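Local coordinates for serine Recombinase (Sulfolobus solfataricus, PDB 3LHF), which probably binds DNA and exchanges its strands as a transposon-borne serine recombinase, of which this chain is the resolvase-type domain, at residues 5-10 / 37-42; 68-73 / 95-100. The protein carries 1 engineered substitution. All coordinates share one frame; numbering follows the deposited sequence.

Contact 1: 5-10 / 37-42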
loop_
_atom_site.group_PDB
_atom_site.type_symbol
_atom_site.label_atom_id
_atom_site.label_comp_id
_atom_site.label_asym_id
_atom_site.label_seq_id
_atom_site.Cartn_x
_atom_site.Cartn_y
_atom_site.Cartn_z
ATOM N N ILE D 5 20.456 -4.279 -5.366
ATOM C CA ILE D 5 20.076 -2.946 -5.740
ATOM C C ILE D 5 20.025 -1.978 -4.582
ATOM O O ILE D 5 19.465 -2.251 -3.549
ATOM C CB ILE D 5 18.726 -2.940 -6.420
ATOM C CG1 ILE D 5 18.606 -4.128 -7.370
ATOM C CG2 ILE D 5 18.492 -1.638 -7.114
ATOM C CD1 ILE D 5 19.401 -4.012 -8.603
ATOM N N LEU D 6 20.612 -0.823 -4.801
ATOM C CA LEU D 6 20.489 0.275 -3.912
ATOM C C LEU D 6 19.340 1.141 -4.415
ATOM O O LEU D 6 19.427 1.705 -5.473
ATOM C CB LEU D 6 21.789 1.059 -3.928
ATOM C CG LEU D 6 23.090 0.427 -3.439
ATOM C CD1 LEU D 6 24.170 1.427 -3.415
ATOM C CD2 LEU D 6 22.947 -0.154 -2.099
ATOM N N TYR D 7 18.257 1.220 -3.659
ATOM C CA TYR D 7 17.112 2.027 -4.039
ATOM C C TYR D 7 16.909 3.206 -3.137
ATOM O O TYR D 7 16.784 3.064 -1.955
ATOM C CB TYR D 7 15.811 1.230 -4.074
ATOM C CG TYR D 7 14.638 2.116 -4.394
ATOM C CD1 TYR D 7 14.001 2.829 -3.407
ATOM C CD2 TYR D 7 14.201 2.281 -5.688
ATOM C CE1 TYR D 7 12.970 3.641 -3.681
ATOM C CE2 TYR D 7 13.164 3.097 -5.968
ATOM C CZ TYR D 7 12.546 3.773 -4.956
ATOM O OH TYR D 7 11.505 4.598 -5.217
ATOM N N ALA D 8 16.863 4.380 -3.717
ATOM C CA ALA D 8 16.792 5.592 -2.953
ATOM C C ALA D 8 15.741 6.539 -3.480
ATOM O O ALA D 8 15.522 6.606 -4.653
ATOM C CB ALA D 8 18.117 6.241 -2.932
ATOM N N ARG D 9 15.085 7.246 -2.580
ATOM C CA ARG D 9 14.071 8.206 -2.925
ATOM C C ARG D 9 14.042 9.352 -1.942
ATOM O O ARG D 9 14.312 9.176 -0.787
ATOM C CB ARG D 9 12.717 7.523 -2.935
ATOM C CG ARG D 9 11.623 8.372 -3.426
ATOM C CD ARG D 9 10.307 7.834 -3.000
ATOM N NE ARG D 9 10.290 7.474 -1.592
ATOM C CZ ARG D 9 9.938 8.279 -0.600
ATOM N NH1 ARG D 9 9.573 9.511 -0.826
ATOM N NH2 ARG D 9 9.964 7.836 0.627
ATOM N N VAL D 10 13.707 10.531 -2.420
ATOM C CA VAL D 10 13.363 11.635 -1.569
ATOM C C VAL D 10 12.130 12.243 -2.146
ATOM O O VAL D 10 11.865 12.108 -3.312
ATOM C CB VAL D 10 14.433 12.709 -1.468
ATOM C CG1 VAL D 10 15.718 12.154 -0.977
ATOM C CG2 VAL D 10 14.599 13.424 -2.750
ATOM N N ILE D 37 19.326 2.797 -8.082
ATOM C CA ILE D 37 18.052 3.345 -8.535
ATOM C C ILE D 37 17.481 4.370 -7.573
ATOM O O ILE D 37 17.385 4.124 -6.410
ATOM C CB ILE D 37 16.992 2.259 -8.758
ATOM C CG1 ILE D 37 17.436 1.286 -9.825
ATOM C CG2 ILE D 37 15.689 2.879 -9.151
ATOM C CD1 ILE D 37 16.456 0.205 -10.095
ATOM N N THR D 38 17.104 5.512 -8.098
ATOM C CA THR D 38 16.601 6.595 -7.306
ATOM C C THR D 38 15.317 7.152 -7.889
ATOM O O THR D 38 15.073 7.061 -9.063
ATOM C CB THR D 38 17.609 7.709 -7.208
ATOM O OG1 THR D 38 17.546 8.502 -8.378
ATOM C CG2 THR D 38 18.963 7.169 -7.090
ATOM N N ASP D 39 14.490 7.716 -7.038
ATOM C CA ASP D 39 13.252 8.288 -7.470
ATOM C C ASP D 39 13.048 9.619 -6.813
ATOM O O ASP D 39 13.534 9.860 -5.736
ATOM C CB ASP D 39 12.098 7.382 -7.095
ATOM C CG ASP D 39 11.672 6.499 -8.210
ATOM O OD1 ASP D 39 11.226 7.017 -9.216
ATOM O OD2 ASP D 39 11.772 5.288 -8.088
ATOM N N ILE D 40 12.327 10.489 -7.482
ATOM C CA ILE D 40 11.824 11.664 -6.841
ATOM C C ILE D 40 10.323 11.583 -6.882
ATOM O O ILE D 40 9.720 11.379 -7.909
ATOM C CB ILE D 40 12.325 12.945 -7.473
ATOM C CG1 ILE D 40 13.750 13.191 -7.049
ATOM C CG2 ILE D 40 11.539 14.089 -7.001
ATOM C CD1 ILE D 40 14.687 13.215 -8.145
ATOM N N GLY D 41 9.737 11.706 -5.721
ATOM C CA GLY D 41 8.317 11.730 -5.585
ATOM C C GLY D 41 8.072 11.159 -4.244
ATOM O O GLY D 41 8.978 10.669 -3.640
ATOM N N SER D 42 6.838 11.225 -3.792
ATOM C CA SER D 42 6.463 10.655 -2.526
ATOM C C SER D 42 6.409 9.149 -2.599
ATOM O O SER D 42 6.201 8.586 -3.645
ATOM C CB SER D 42 5.130 11.217 -2.082
ATOM O OG SER D 42 4.578 10.473 -1.036
#
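Y7 reaches across I37 to D39, its ring placed there by CG standing anti to the backbone N (chi1 177°). CD2 packs 3.8 Å from CG2 of I37, the two side chains passing at a slant. The Y7 OH donates to OD2 of D39 at 3.0 Å, the oxygen lying at the ring edge near its plane, with ring and carboxylate planes 48° apart; the position of OD2 is less certain, whereas OD1 is held by the backbone N of G50. R9 follows on the same face. Its aliphatic CG rests 3.8 Å from CB of D39, and a bend at chi3 (47°) turns the guanidinium to present NH1, in its own plane, to an in-plane lone pair of G41 O at 3.1 Å. NE and NH2 hold the carbonyls of R73 and D72. With an alanine here the carbonyls of G41, D72 and R73 would probably lose these donors, R73 O keeping a weak bond from R48.

The strands run parallel beneath, as in a beta-alpha-beta crossover: I37 N binds L6 O and A8 N binds I37 O, both at 2.8 Å, and G41 N binds V10 O at 3.2 Å. R9 stands two residues before S11, by family resemblance probably the nucleophile. F51 and L54 of helix 49-58 cover Y7, helix 16-29 packs on A8 and V10 from the other face, and strand 63-68 flanks strand 3-10.

Contact 2: 68-73 / 95-100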
loop_
_atom_site.group_PDB
_atom_site.type_symbol
_atom_site.label_atom_id
_atom_site.label_comp_id
_atom_site.label_asym_id
_atom_site.label_seq_id
_atom_site.Cartn_x
_atom_site.Cartn_y
_atom_site.Cartn_z
ATOM N N VAL D 68 17.610 -0.434 1.051
ATOM C CA VAL D 68 17.144 0.928 1.250
ATOM C C VAL D 68 17.500 1.452 2.621
ATOM O O VAL D 68 17.715 0.697 3.519
ATOM C CB VAL D 68 15.669 1.029 1.104
ATOM C CG1 VAL D 68 15.283 0.651 -0.258
ATOM C CG2 VAL D 68 14.991 0.173 2.137
ATOM N N ALA D 69 17.635 2.754 2.741
ATOM C CA ALA D 69 17.966 3.406 3.999
ATOM C C ALA D 69 16.914 3.330 5.118
ATOM O O ALA D 69 17.250 3.212 6.264
ATOM C CB ALA D 69 18.385 4.817 3.757
ATOM N N TYR D 70 15.650 3.441 4.746
ATOM C CA TYR D 70 14.515 3.255 5.616
ATOM C C TYR D 70 13.480 2.476 4.829
ATOM O O TYR D 70 13.482 2.500 3.626
ATOM C CB TYR D 70 13.901 4.587 6.023
ATOM C CG TYR D 70 14.834 5.627 6.564
ATOM C CD1 TYR D 70 15.392 5.515 7.814
ATOM C CD2 TYR D 70 15.119 6.741 5.839
ATOM C CE1 TYR D 70 16.220 6.469 8.300
ATOM C CE2 TYR D 70 15.933 7.690 6.319
ATOM C CZ TYR D 70 16.485 7.556 7.544
ATOM O OH TYR D 70 17.312 8.533 7.992
ATOM N N PRO D 71 12.562 1.819 5.503
ATOM C CA PRO D 71 11.489 1.125 4.806
ATOM C C PRO D 71 10.607 2.141 4.111
ATOM O O PRO D 71 9.905 1.845 3.181
ATOM C CB PRO D 71 10.762 0.428 5.925
ATOM C CG PRO D 71 11.756 0.239 6.911
ATOM C CD PRO D 71 12.600 1.429 6.907
ATOM N N ASP D 72 10.732 3.364 4.576
ATOM C CA ASP D 72 9.983 4.519 4.159
ATOM C C ASP D 72 10.242 4.720 2.692
ATOM O O ASP D 72 9.388 5.084 1.927
ATOM C CB ASP D 72 10.602 5.703 4.895
ATOM C CG ASP D 72 9.652 6.823 5.143
ATOM O OD1 ASP D 72 9.205 7.463 4.210
ATOM O OD2 ASP D 72 9.397 7.116 6.298
ATOM N N ARG D 73 11.476 4.495 2.321
ATOM C CA ARG D 73 11.884 4.827 1.014
ATOM C C ARG D 73 11.069 4.018 0.047
ATOM O O ARG D 73 10.654 4.538 -0.948
ATOM C CB ARG D 73 13.359 4.522 0.851
ATOM C CG ARG D 73 14.288 5.647 1.204
ATOM C CD ARG D 73 13.789 6.418 2.331
ATOM N NE ARG D 73 13.514 7.785 1.972
ATOM C CZ ARG D 73 12.612 8.538 2.569
ATOM N NH1 ARG D 73 11.912 8.062 3.560
ATOM N NH2 ARG D 73 12.419 9.770 2.174
ATOM N N VAL D 95 17.137 -3.234 5.079
ATOM C CA VAL D 95 16.788 -1.897 5.507
ATOM C C VAL D 95 17.823 -1.406 6.496
ATOM O O VAL D 95 17.927 -1.928 7.560
ATOM C CB VAL D 95 15.424 -1.894 6.206
ATOM C CG1 VAL D 95 15.142 -0.563 6.791
ATOM C CG2 VAL D 95 14.343 -2.281 5.278
ATOM N N ILE D 96 18.592 -0.397 6.149
ATOM C CA ILE D 96 19.694 -0.027 6.998
ATOM C C ILE D 96 19.332 0.831 8.202
ATOM O O ILE D 96 20.075 0.892 9.123
ATOM C CB ILE D 96 20.933 0.500 6.224
ATOM C CG1 ILE D 96 20.615 1.691 5.360
ATOM C CG2 ILE D 96 21.548 -0.577 5.331
ATOM C CD1 ILE D 96 21.631 1.873 4.289
ATOM N N ASN D 97 18.175 1.456 8.206
ATOM C CA ASN D 97 17.713 2.160 9.383
ATOM C C ASN D 97 16.282 1.826 9.636
ATOM O O ASN D 97 15.422 2.207 8.890
ATOM C CB ASN D 97 17.882 3.658 9.256
ATOM C CG ASN D 97 19.305 4.067 9.194
ATOM O OD1 ASN D 97 20.162 3.454 9.775
ATOM N ND2 ASN D 97 19.568 5.100 8.460
ATOM N N GLN D 98 16.039 1.089 10.697
ATOM C CA GLN D 98 14.728 0.565 10.965
ATOM C C GLN D 98 13.810 1.543 11.690
ATOM O O GLN D 98 13.466 1.331 12.827
ATOM C CB GLN D 98 14.890 -0.715 11.756
ATOM C CG GLN D 98 13.840 -1.725 11.528
ATOM C CD GLN D 98 14.102 -2.584 10.344
ATOM O OE1 GLN D 98 15.125 -3.238 10.250
ATOM N NE2 GLN D 98 13.166 -2.599 9.430
ATOM N N GLU D 99 13.401 2.594 10.999
ATOM C CA GLU D 99 12.636 3.691 11.574
ATOM C C GLU D 99 11.809 4.483 10.555
ATOM O O GLU D 99 12.023 4.392 9.367
ATOM C CB GLU D 99 13.584 4.638 12.286
ATOM C CG GLU D 99 13.031 5.985 12.591
ATOM C CD GLU D 99 14.071 6.908 13.131
ATOM O OE1 GLU D 99 15.184 6.869 12.624
ATOM O OE2 GLU D 99 13.775 7.670 14.050
ATOM N N ASP D 100 10.887 5.277 11.067
ATOM C CA ASP D 100 10.203 6.299 10.305
ATOM C C ASP D 100 10.783 7.644 10.753
ATOM O O ASP D 100 10.986 7.869 11.919
ATOM C CB ASP D 100 8.695 6.290 10.576
ATOM C CG ASP D 100 7.980 5.120 9.963
ATOM O OD1 ASP D 100 8.228 4.776 8.813
ATOM O OD2 ASP D 100 7.137 4.547 10.635
#
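The Y70 ring meets N97 at a slant, CE1 lying 3.4 Å from CB of N97, and E99 O also approaches it obliquely; at the ring edge, in its plane, sits CD of R73. The R73 guanidinium in turn has the D72 carboxylate at its edge, with NH1 salt-bridged to OD1 at 2.8 Å. The carboxylates of D72 and D100 stand almost perpendicular (80°), OD2 of the first 3.6 Å from OD1 of the second. This like-charge approach is probably eased by R76, salt-bridged to D100, and by K119 of the second subunit, which grips OD2 of D100.

P71 and V95 cross at about a right angle. With CG1 of V95 anti to the backbone N (chi1 173°), that methyl is pressed to 3.2 Å from CD of P71, a tight fit; CG2 of V95 meets CG2 of V68 at 4.0 Å.

I96 N donates almost straight to V68 O at 3.0 Å; the parallel pairing of V68 with V95 ends here, and a weak bond from N97 N to A69 O follows as the chains diverge. D72, R73 and R76 fit the D-R-L-x-R motif of the serine recombinases, whose arginines probably line the active site, as in resolvases.

From the N terminus, strand 3-10 leads through helix 16-29 into strand 35-40, and contact 1 closes that beta-alpha-beta unit. Only later does contact 2 open: strand 63-68 passes into helix 71-74 and helix 79-88 before strand 92-95 returns alongside, so the two closures follow in series and neither encloses the other. They are joined across the sheet, because strand 3-10 is flanked by both 35-40 and 63-68. Y7 O packs on CG1 of V68, and the R9 side chain reaches the carbonyls of D72 and R73 in the short helix 71-74. Together they tie all four strands at their C-terminal ends, with the loop 95-100 leading on to helix 102-122.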